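Local coordinates for Aac(6')-ib (Escherichia coli, PDB 2BUE), which probably catalyses transfer of an acetyl group from acetyl-CoA to the 6'-amino group of aminoglycoside antibiotics such as kanamycin B, conferring resistance, at residues P158-L161 with R162-R165. The protein carries 2 engineered substitutions. Sequence-based numbering, arbitrary orientation.
With COA (coenzyme A), chain B.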
ATOM      1  N   PRO A 158      -8.491  11.602   3.904  1.00 10.64           N
ATOM      2  CA  PRO A 158      -9.716  12.172   3.327  1.00 11.41           C
ATOM      3  C   PRO A 158      -9.423  13.201   2.212  1.00 12.04           C
ATOM      4  O   PRO A 158     -10.263  13.388   1.342  1.00 12.26           O
ATOM      5  CB  PRO A 158     -10.376  12.885   4.529  1.00 10.82           C
ATOM      6  CG  PRO A 158      -9.818  12.127   5.747  1.00 11.51           C
ATOM      7  CD  PRO A 158      -8.403  11.828   5.361  1.00 11.27           C
ATOM      8  N   SER A 159      -8.249  13.845   2.272  1.00 12.60           N
ATOM      9  CA  SER A 159      -7.812  14.845   1.281  1.00 13.27           C
ATOM     10  C   SER A 159      -7.414  14.192  -0.058  1.00 13.34           C
ATOM     11  O   SER A 159      -7.428  14.843  -1.107  1.00 14.17           O
ATOM     12  CB  SER A 159      -6.623  15.661   1.818  1.00 13.71           C
ATOM     13  OG  SER A 159      -6.934  16.447   2.977  1.00 15.09           O
ATOM     14  N   ASN A 160      -7.062  12.903  -0.014  1.00 12.68           N
ATOM     15  CA  ASN A 160      -6.483  12.202  -1.165  1.00 12.76           C
ATOM     16  C   ASN A 160      -7.514  11.528  -2.071  1.00 13.35           C
ATOM     17  O   ASN A 160      -7.600  10.285  -2.138  1.00 12.86           O
ATOM     18  CB  ASN A 160      -5.431  11.182  -0.669  1.00 12.99           C
ATOM     19  CG  ASN A 160      -4.447  10.776  -1.757  1.00 12.92           C
ATOM     20  OD1 ASN A 160      -4.620  11.125  -2.918  1.00 11.90           O
ATOM     21  ND2 ASN A 160      -3.382  10.054  -1.365  1.00 12.95           N
ATOM     22  N   LEU A 161      -8.305  12.357  -2.764  1.00 12.68           N
ATOM     23  CA  LEU A 161      -9.432  11.879  -3.553  1.00 13.47           C
ATOM     24  C   LEU A 161      -8.993  10.939  -4.696  1.00 13.19           C
ATOM     25  O   LEU A 161      -9.710   9.982  -5.045  1.00 13.50           O
ATOM     26  CB  LEU A 161     -10.265  13.085  -4.068  1.00 13.61           C
ATOM     27  CG  LEU A 161     -10.835  13.988  -2.947  1.00 14.41           C
ATOM     28  CD1 LEU A 161     -11.528  15.237  -3.548  1.00 17.23           C
ATOM     29  CD2 LEU A 161     -11.781  13.220  -2.004  1.00 15.57           C
ATOM     30  N   ARG A 162      -7.822  11.214  -5.269  1.00 13.50           N
ATOM     31  CA  ARG A 162      -7.297  10.402  -6.362  1.00 14.23           C
ATOM     32  C   ARG A 162      -7.024   8.980  -5.855  1.00 13.32           C
ATOM     33  O   ARG A 162      -7.400   7.996  -6.502  1.00 13.38           O
ATOM     34  CB  ARG A 162      -6.014  11.031  -6.938  1.00 14.55           C
ATOM     35  CG  ARG A 162      -5.402  10.216  -8.078  1.00 16.34           C
ATOM     36  CD  ARG A 162      -4.172  10.918  -8.696  1.00 16.99           C
ATOM     37  NE  ARG A 162      -3.165  11.206  -7.685  1.00 19.12           N
ATOM     38  CZ  ARG A 162      -2.210  12.132  -7.793  1.00 19.85           C
ATOM     39  NH1 ARG A 162      -2.123  12.890  -8.885  1.00 22.36           N
ATOM     40  NH2 ARG A 162      -1.356  12.316  -6.798  1.00 18.16           N
ATOM     41  N   ALA A 163      -6.382   8.883  -4.692  1.00 12.27           N
ATOM     42  CA  ALA A 163      -6.082   7.549  -4.088  1.00 12.67           C
ATOM     43  C   ALA A 163      -7.394   6.814  -3.781  1.00 12.66           C
ATOM     44  O   ALA A 163      -7.536   5.625  -4.062  1.00 11.66           O
ATOM     45  CB  ALA A 163      -5.266   7.706  -2.833  1.00 12.82           C
ATOM     46  N   ILE A 164      -8.360   7.535  -3.214  1.00 11.79           N
ATOM     47  CA  ILE A 164      -9.672   6.935  -2.894  1.00 11.94           C
ATOM     48  C   ILE A 164     -10.349   6.347  -4.144  1.00 12.15           C
ATOM     49  O   ILE A 164     -10.823   5.192  -4.129  1.00 12.76           O
ATOM     50  CB  ILE A 164     -10.608   7.950  -2.159  1.00 10.93           C
ATOM     51  CG1 ILE A 164     -10.022   8.325  -0.782  1.00 11.19           C
ATOM     52  CG2 ILE A 164     -12.019   7.389  -2.017  1.00 12.25           C
ATOM     53  CD1 ILE A 164     -10.600   9.627  -0.201  1.00 11.97           C
ATOM     54  N   ARG A 165     -10.374   7.119  -5.232  1.00 12.97           N
ATOM     55  CA  ARG A 165     -10.946   6.637  -6.484  1.00 14.56           C
ATOM     56  C   ARG A 165     -10.188   5.434  -7.050  1.00 13.69           C
ATOM     57  O   ARG A 165     -10.807   4.472  -7.498  1.00 13.68           O
ATOM     58  CB  ARG A 165     -11.033   7.759  -7.522  1.00 15.39           C
ATOM     59  CG  ARG A 165     -11.640   7.299  -8.845  1.00 19.88           C
ATOM     60  CD  ARG A 165     -13.167   7.157  -8.773  1.00 27.97           C
ATOM     61  NE  ARG A 165     -13.687   6.297  -9.841  1.00 32.40           N
ATOM     62  CZ  ARG A 165     -14.417   5.199  -9.635  1.00 35.15           C
ATOM     63  NH1 ARG A 165     -14.740   4.829  -8.400  1.00 35.90           N
ATOM     64  NH2 ARG A 165     -14.844   4.475 -10.667  1.00 37.24           N
TER
HETATM   65  N1A COA B1200      -8.957  14.119  -7.612  1.00 42.67           N
HETATM   66  C2A COA B1200      -9.938  13.217  -7.636  1.00 42.45           C
HETATM   67  N3A COA B1200      -9.915  12.198  -8.482  1.00 42.51           N
HETATM   68  C4A COA B1200      -8.887  12.066  -9.339  1.00 41.95           C
HETATM   69  C5A COA B1200      -7.851  12.984  -9.346  1.00 42.93           C
HETATM   70  C6A COA B1200      -7.900  14.038  -8.448  1.00 42.58           C
HETATM   71  N6A COA B1200      -6.910  14.938  -8.432  1.00 42.42           N
HETATM   72  N7A COA B1200      -6.975  12.621 -10.282  1.00 43.29           N
HETATM   73  C8A COA B1200      -7.440  11.513 -10.854  1.00 42.65           C
HETATM   74  N9A COA B1200      -8.605  11.184 -10.283  1.00 42.29           N
HETATM   75  C1B COA B1200      -9.425  10.022 -10.602  1.00 41.32           C
HETATM   76  C2B COA B1200      -9.034   9.602 -12.004  1.00 41.48           C
HETATM   77  O2B COA B1200      -9.931  10.228 -12.926  1.00 43.24           O
HETATM   78  C3B COA B1200      -9.197   8.087 -11.928  1.00 41.00           C
HETATM   79  O3B COA B1200     -10.591   7.760 -11.946  1.00 44.05           O
HETATM   80  P3B COA B1200     -11.349   7.457 -13.322  1.00 47.39           P
HETATM   81  O7A COA B1200     -12.790   6.886 -12.855  1.00 48.04           O
HETATM   82  O8A COA B1200     -10.566   6.241 -14.024  1.00 47.17           O
HETATM   83  O9A COA B1200     -11.449   8.670 -14.181  1.00 48.38           O
HETATM   84  C4B COA B1200      -8.678   7.773 -10.516  1.00 37.01           C
HETATM   85  O4B COA B1200      -8.886   8.978  -9.729  1.00 37.53           O
HETATM   86  C5B COA B1200      -7.244   7.276 -10.320  1.00 32.33           C
HETATM   87  O5B COA B1200      -7.032   5.980 -10.894  1.00 26.61           O
HETATM   88  P1A COA B1200      -5.561   5.654 -11.514  1.00 22.87           P
HETATM   89  O1A COA B1200      -5.360   4.162 -11.604  1.00 24.10           O
HETATM   90  O2A COA B1200      -5.253   6.461 -12.722  1.00 23.34           O
HETATM   91  O3A COA B1200      -4.659   6.193 -10.316  1.00 20.71           O
HETATM   92  P2A COA B1200      -3.041   6.372 -10.414  1.00 20.42           P
HETATM   93  O4A COA B1200      -2.525   5.513 -11.497  1.00 19.72           O
HETATM   94  O5A COA B1200      -2.668   7.816 -10.353  1.00 21.36           O
HETATM   95  O6A COA B1200      -2.635   5.701  -8.995  1.00 20.90           O
HETATM   96  CBP COA B1200      -1.952   6.440  -6.781  1.00 17.37           C
HETATM   97  CCP COA B1200      -3.145   6.206  -7.732  1.00 17.47           C
HETATM   98  CDP COA B1200      -2.506   7.018  -5.458  1.00 18.58           C
HETATM   99  CEP COA B1200      -1.254   5.079  -6.524  1.00 14.99           C
HETATM  100  CAP COA B1200      -0.952   7.447  -7.444  1.00 17.81           C
HETATM  101  OAP COA B1200      -1.659   8.597  -7.955  1.00 19.21           O
HETATM  102  C9P COA B1200       0.194   7.871  -6.500  1.00 17.40           C
HETATM  103  O9P COA B1200       1.094   7.073  -6.229  1.00 16.50           O
HETATM  104  N8P COA B1200       0.128   9.135  -6.024  1.00 18.16           N
HETATM  105  C7P COA B1200       1.141   9.707  -5.109  1.00 19.68           C
HETATM  106  C6P COA B1200       1.271   8.861  -3.815  1.00 21.60           C
HETATM  107  C5P COA B1200      -0.080   8.504  -3.149  1.00 24.11           C
HETATM  108  O5P COA B1200      -1.021   9.303  -3.121  1.00 21.45           O
HETATM  109  N4P COA B1200      -0.146   7.281  -2.597  1.00 22.83           N
HETATM  110  C3P COA B1200      -1.391   6.804  -1.958  1.00 24.72           C
HETATM  111  C2P COA B1200      -1.499   7.189  -0.484  1.00 27.31           C
HETATM  112  S1P COA B1200      -2.984   6.444   0.329  1.00 29.33           S
HETATM  113  O   HOH W   1      -5.682  13.279  -4.451  1.00 15.65           O
HETATM  114  O   HOH W   2      -2.693  10.410  -4.807  1.00 18.94           O
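Asn-160 meets Ala-163 at the start of helix 161-169 and shows how an N-cap residue can serve helix and cofactor at once. Its CG lies anti to the backbone N (chi1 -160°), which swings the amide back over the first turn. OD1 accepts a weak capping bond from Ala-163 N at 3.4 Å. The methyl group of Ala-163 sits against the flat face of the amide, its CB 3.3 Å from ND2. ND2 itself donates almost straight (169°) to O5P of coenzyme A at 3.0 Å. Two waters also donate to OD1. One of them accepts from Arg-162 N, bridging the cap to the backbone; the other sits in the plane of the Arg-162 guanidinium, at its edge, accepts from NE and donates to O5P, so the rotation of the amide is fixed from both ends.

This inner side is tight. Ile-164 N closes the turn on Asn-160 O at 3.0 Å, in the carbonyl plane, and CG1 of Ile-164 rests 3.4 Å from the same oxygen. The outer side is looser: Leu-161 is exposed, and its CD2 only brushes Ile-164 CD1 at 4.2 Å, although its CB comes close to the adenine.

The two arginines leave the helix towards the cofactor. Arg-162 lays CB and CG over one face of the adenine and then bends at chi3 (56°), bringing one face of its guanidinium up to OAP. Arg-165 passes its CB and CG along the ribose oxygens, and its NE donates to the phosphate oxygen O7A at 3.2 Å, while NH1 forms a salt bridge with Glu-168. Lys-169, on the same helix, also binds the cofactor. Together the capped helix start and its basic side form one wall of the coenzyme A pocket of this GNAT acetyltransferase domain.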